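Local atomic coordinates of methionyl-tRNA formyltransferase (Clostridium thermocellum, PDB entry 1ZGH), a protein that probably transfers a formyl group from 10-formyltetrahydrofolate to the methionine carried by initiator tRNA. Residues Ser241-Gly245 against Lys246-Asp250; Asp66-Phe70 against Glu71-Leu75. All coordinates share one frame; numbering follows the deposited sequence.

Overall arrangement
Two local contacts, one in each family region of the chain, make different use of short pieces of backbone: one reverses the chain in a hairpin, the other starts a helix. Interaction 1, in the C-terminal domain, is the end of a hairpin between strands 233-243 and 246-254 and lies wholly at the surface; interaction 2, in the formyl transferase region, is the start of helix 70-76 and is partly buried. They share no element, and their centres are about 48 Å apart on opposite sides of the chain's centre. Paired strands bond backbone to backbone in interaction 1, whereas the helix start of interaction 2 adds a threonine hydroxyl to its backbone bonds and turns L68 and V73 inward.

Interaction 1. Residues Ser241-Gly245 against Lys246-Asp250; sequences SMKNG and KIIAD
M242 sets its CG anti to the backbone N (chi1 178°); a bend at chi2 then carries SE to 3.8 Å from CG1 of I247, and another at chi3 brings CE near the same carbon. The two residues face each other as a non-hydrogen-bonded pair near the end of a beta hairpin, in which strand 233-243 returns as strand 246-254 through a type II turn from K243 to K246. G245 takes the positive phi of that turn (75°), a value glycine adopts readily. The selenium of M242, a selenomethionine, also lies 3.5 Å from O of K246. Both M242 and I247 rest on L208 and Y212, so this face of the hairpin packs on helix 208-217 of the same C-terminal region.

On the other face, K243 holds CG opposite its carbonyl carbon (chi1 -62°), 3.5 Å from CD1 of I248; the bend at chi2 directs the rest of the chain, and NZ ends farther off. CB of K243 also approaches CG of K246.

Backbone bonds hold the register. S241 and I248 exchange two, S241 N reaching I248 O at 2.8 Å and I248 N returning to S241 O. Next to the turn, K243 N donates to K246 O, while the reverse bond, from K246 N to K243 O, is weak at 3.4 Å. Between these pairs, the CA-H of I247 points to O of S241, with CA and O 3.5 Å apart.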
# COMPACT_ATOMS: atom_id res chain seq x y z
N SER A 241 19.37 2.54 -12.01
CA SER A 241 19.38 1.60 -13.12
C SER A 241 20.70 0.85 -13.03
O SER A 241 21.76 1.45 -12.89
CB SER A 241 19.22 2.35 -14.44
OG SER A 241 19.06 1.53 -15.57
N MSE A 242 20.63 -0.47 -13.07
CA MSE A 242 21.77 -1.30 -12.87
C MSE A 242 22.50 -1.54 -14.20
O MSE A 242 21.91 -1.86 -15.21
CB MSE A 242 21.36 -2.61 -12.18
CG MSE A 242 22.50 -3.57 -11.98
SE MSE A 242 23.68 -2.91 -10.50
CE MSE A 242 22.52 -3.61 -9.01
N LYS A 243 23.81 -1.34 -14.17
CA LYS A 243 24.68 -1.61 -15.29
C LYS A 243 25.79 -2.60 -14.81
O LYS A 243 25.84 -2.96 -13.66
CB LYS A 243 25.28 -0.31 -15.81
CG LYS A 243 24.28 0.74 -16.35
CD LYS A 243 23.48 0.22 -17.51
CE LYS A 243 22.44 1.26 -18.14
NZ LYS A 243 21.46 0.55 -19.08
N ASN A 244 26.69 -2.99 -15.70
CA ASN A 244 27.76 -3.87 -15.31
C ASN A 244 28.66 -3.15 -14.33
O ASN A 244 29.25 -2.15 -14.67
CB ASN A 244 28.56 -4.33 -16.50
CG ASN A 244 29.60 -5.36 -16.10
OD1 ASN A 244 29.29 -6.37 -15.48
ND2 ASN A 244 30.82 -5.07 -16.39
N GLY A 245 28.72 -3.66 -13.10
CA GLY A 245 29.63 -3.12 -12.08
C GLY A 245 29.25 -1.79 -11.46
O GLY A 245 30.01 -1.24 -10.65
N LYS A 246 28.08 -1.23 -11.81
CA LYS A 246 27.69 0.06 -11.28
C LYS A 246 26.18 0.30 -11.32
O LYS A 246 25.46 -0.34 -12.10
CB LYS A 246 28.37 1.19 -12.08
CG LYS A 246 27.93 1.34 -13.49
CD LYS A 246 28.89 2.24 -14.26
CE LYS A 246 28.43 2.52 -15.66
NZ LYS A 246 29.52 3.26 -16.36
N ILE A 247 25.73 1.25 -10.52
CA ILE A 247 24.34 1.77 -10.59
C ILE A 247 24.45 3.21 -11.07
O ILE A 247 25.29 3.95 -10.57
CB ILE A 247 23.70 1.80 -9.19
CG1 ILE A 247 23.55 0.38 -8.63
CG2 ILE A 247 22.36 2.60 -9.18
CD1 ILE A 247 23.20 0.39 -7.15
N ILE A 248 23.63 3.57 -12.04
CA ILE A 248 23.41 4.94 -12.47
C ILE A 248 22.12 5.42 -11.83
O ILE A 248 21.09 4.75 -11.90
CB ILE A 248 23.29 5.03 -13.97
CG1 ILE A 248 24.57 4.48 -14.62
CG2 ILE A 248 23.08 6.50 -14.47
CD1 ILE A 248 24.39 4.26 -16.04
N ALA A 249 22.19 6.59 -11.19
CA ALA A 249 21.03 7.16 -10.48
C ALA A 249 21.06 8.67 -10.56
O ALA A 249 22.06 9.26 -11.03
CB ALA A 249 21.03 6.70 -9.03
N ASP A 250 19.94 9.28 -10.17
CA ASP A 250 19.84 10.73 -9.90
C ASP A 250 20.17 10.86 -8.45
O ASP A 250 19.86 9.95 -7.65
CB ASP A 250 18.43 11.29 -10.13
CG ASP A 250 18.07 11.34 -11.60
OD1 ASP A 250 18.99 11.28 -12.46
OD2 ASP A 250 16.84 11.42 -11.91

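Interaction 2. Residues Asp66-Phe70 against Glu71-Leu75; sequences DELTF and EKVKL
K72 runs back along the chain that precedes its helix, passing first over the side chain of T69. Its CB lies 3.5 Å from OG1 of T69, and CG comes slightly nearer to the same oxygen. CD, reached by an extended chain, lies 3.7 Å from O of E67 and still touches that hydroxyl. CE then approaches O of D66 at 4.0 Å, and a bend at chi4 turns NZ off the line of the chain.

The hydroxyl beneath this lysine also grips the backbone. OG1 of T69, placed between its own N and carbonyl carbon by a chi1 of 67°, accepts from N of K72 at 3.3 Å. This is an N-cap: T69 stands just before helix 70-76, and its side chain takes up an amide of the first turn. Its carbonyl O receives N of V73 at 2.8 Å, and K74 N donates to O of F70 at 3.0 Å.

Inward, CG2 of V73 meets CD1 of L68 at 3.9 Å, the two side chains slanting across each other. Both continue onto I94 of helix 92-95, while F83 and I81 of strand 80-83 touch L68 and V73 respectively. The ring of F70 stands almost perpendicular to the carboxylate of E71, whose OE1 is 3.8 Å from CD2 of the ring.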
# COMPACT_ATOMS: atom_id res chain seq x y z
N ASP A 66 -9.78 13.66 7.80
CA ASP A 66 -10.89 14.35 8.46
C ASP A 66 -12.28 14.06 7.84
O ASP A 66 -13.29 14.32 8.48
CB ASP A 66 -10.64 15.86 8.50
CG ASP A 66 -10.59 16.49 7.11
OD1 ASP A 66 -10.43 17.73 7.04
OD2 ASP A 66 -10.70 15.77 6.08
N GLU A 67 -12.31 13.56 6.61
CA GLU A 67 -13.53 13.18 5.90
C GLU A 67 -14.03 11.80 6.34
O GLU A 67 -15.17 11.42 6.06
CB GLU A 67 -13.29 13.15 4.38
CG GLU A 67 -13.00 14.50 3.68
CD GLU A 67 -12.20 14.34 2.35
OE1 GLU A 67 -11.57 15.33 1.89
OE2 GLU A 67 -12.17 13.24 1.75
N LEU A 68 -13.16 11.01 6.98
CA LEU A 68 -13.55 9.66 7.41
C LEU A 68 -13.90 9.60 8.89
O LEU A 68 -13.15 9.04 9.70
CB LEU A 68 -12.46 8.63 7.09
CG LEU A 68 -12.85 7.15 7.22
CD1 LEU A 68 -13.63 6.70 6.02
CD2 LEU A 68 -11.60 6.23 7.40
N THR A 69 -15.06 10.15 9.23
CA THR A 69 -15.54 10.14 10.60
C THR A 69 -16.84 9.35 10.65
O THR A 69 -17.57 9.26 9.65
CB THR A 69 -15.78 11.56 11.16
OG1 THR A 69 -16.86 12.18 10.47
CG2 THR A 69 -14.54 12.42 11.05
N PHE A 70 -17.12 8.76 11.80
CA PHE A 70 -18.35 7.99 12.00
C PHE A 70 -19.60 8.82 11.65
O PHE A 70 -20.53 8.31 11.02
CB PHE A 70 -18.43 7.48 13.44
CG PHE A 70 -19.69 6.69 13.74
CD1 PHE A 70 -20.02 5.59 12.95
CD2 PHE A 70 -20.52 7.03 14.79
CE1 PHE A 70 -21.17 4.86 13.21
CE2 PHE A 70 -21.68 6.30 15.07
CZ PHE A 70 -22.01 5.22 14.28
N GLU A 71 -19.61 10.09 12.05
CA GLU A 71 -20.76 10.95 11.81
C GLU A 71 -20.96 11.22 10.31
O GLU A 71 -22.09 11.28 9.85
CB GLU A 71 -20.67 12.26 12.62
CG GLU A 71 -20.79 12.07 14.16
CD GLU A 71 -22.09 11.41 14.63
OE1 GLU A 71 -22.02 10.46 15.45
OE2 GLU A 71 -23.20 11.82 14.21
N LYS A 72 -19.88 11.35 9.54
CA LYS A 72 -19.98 11.55 8.10
C LYS A 72 -20.28 10.24 7.32
O LYS A 72 -21.12 10.23 6.40
CB LYS A 72 -18.70 12.20 7.54
CG LYS A 72 -18.52 13.67 7.96
CD LYS A 72 -17.19 14.22 7.46
CE LYS A 72 -16.96 15.67 7.88
NZ LYS A 72 -18.06 16.55 7.38
N VAL A 73 -19.62 9.17 7.70
CA VAL A 73 -19.79 7.85 7.07
C VAL A 73 -21.22 7.27 7.27
O VAL A 73 -21.76 6.64 6.36
CB VAL A 73 -18.71 6.86 7.63
CG1 VAL A 73 -19.02 5.43 7.23
CG2 VAL A 73 -17.31 7.27 7.18
N LYS A 74 -21.82 7.49 8.44
CA LYS A 74 -23.15 6.95 8.72
C LYS A 74 -24.20 7.54 7.77
O LYS A 74 -25.16 6.86 7.42
CB LYS A 74 -23.54 7.10 10.21
CG LYS A 74 -24.06 8.46 10.68
CD LYS A 74 -24.62 8.34 12.10
CE LYS A 74 -25.16 9.65 12.70
NZ LYS A 74 -26.56 9.97 12.45
N LEU A 75 -23.97 8.78 7.32
CA LEU A 75 -24.91 9.46 6.42
C LEU A 75 -24.85 8.89 5.00
O LEU A 75 -25.81 8.98 4.26
CB LEU A 75 -24.68 10.97 6.40
CG LEU A 75 -24.93 11.71 7.71
CD1 LEU A 75 -24.65 13.21 7.50
CD2 LEU A 75 -26.34 11.51 8.22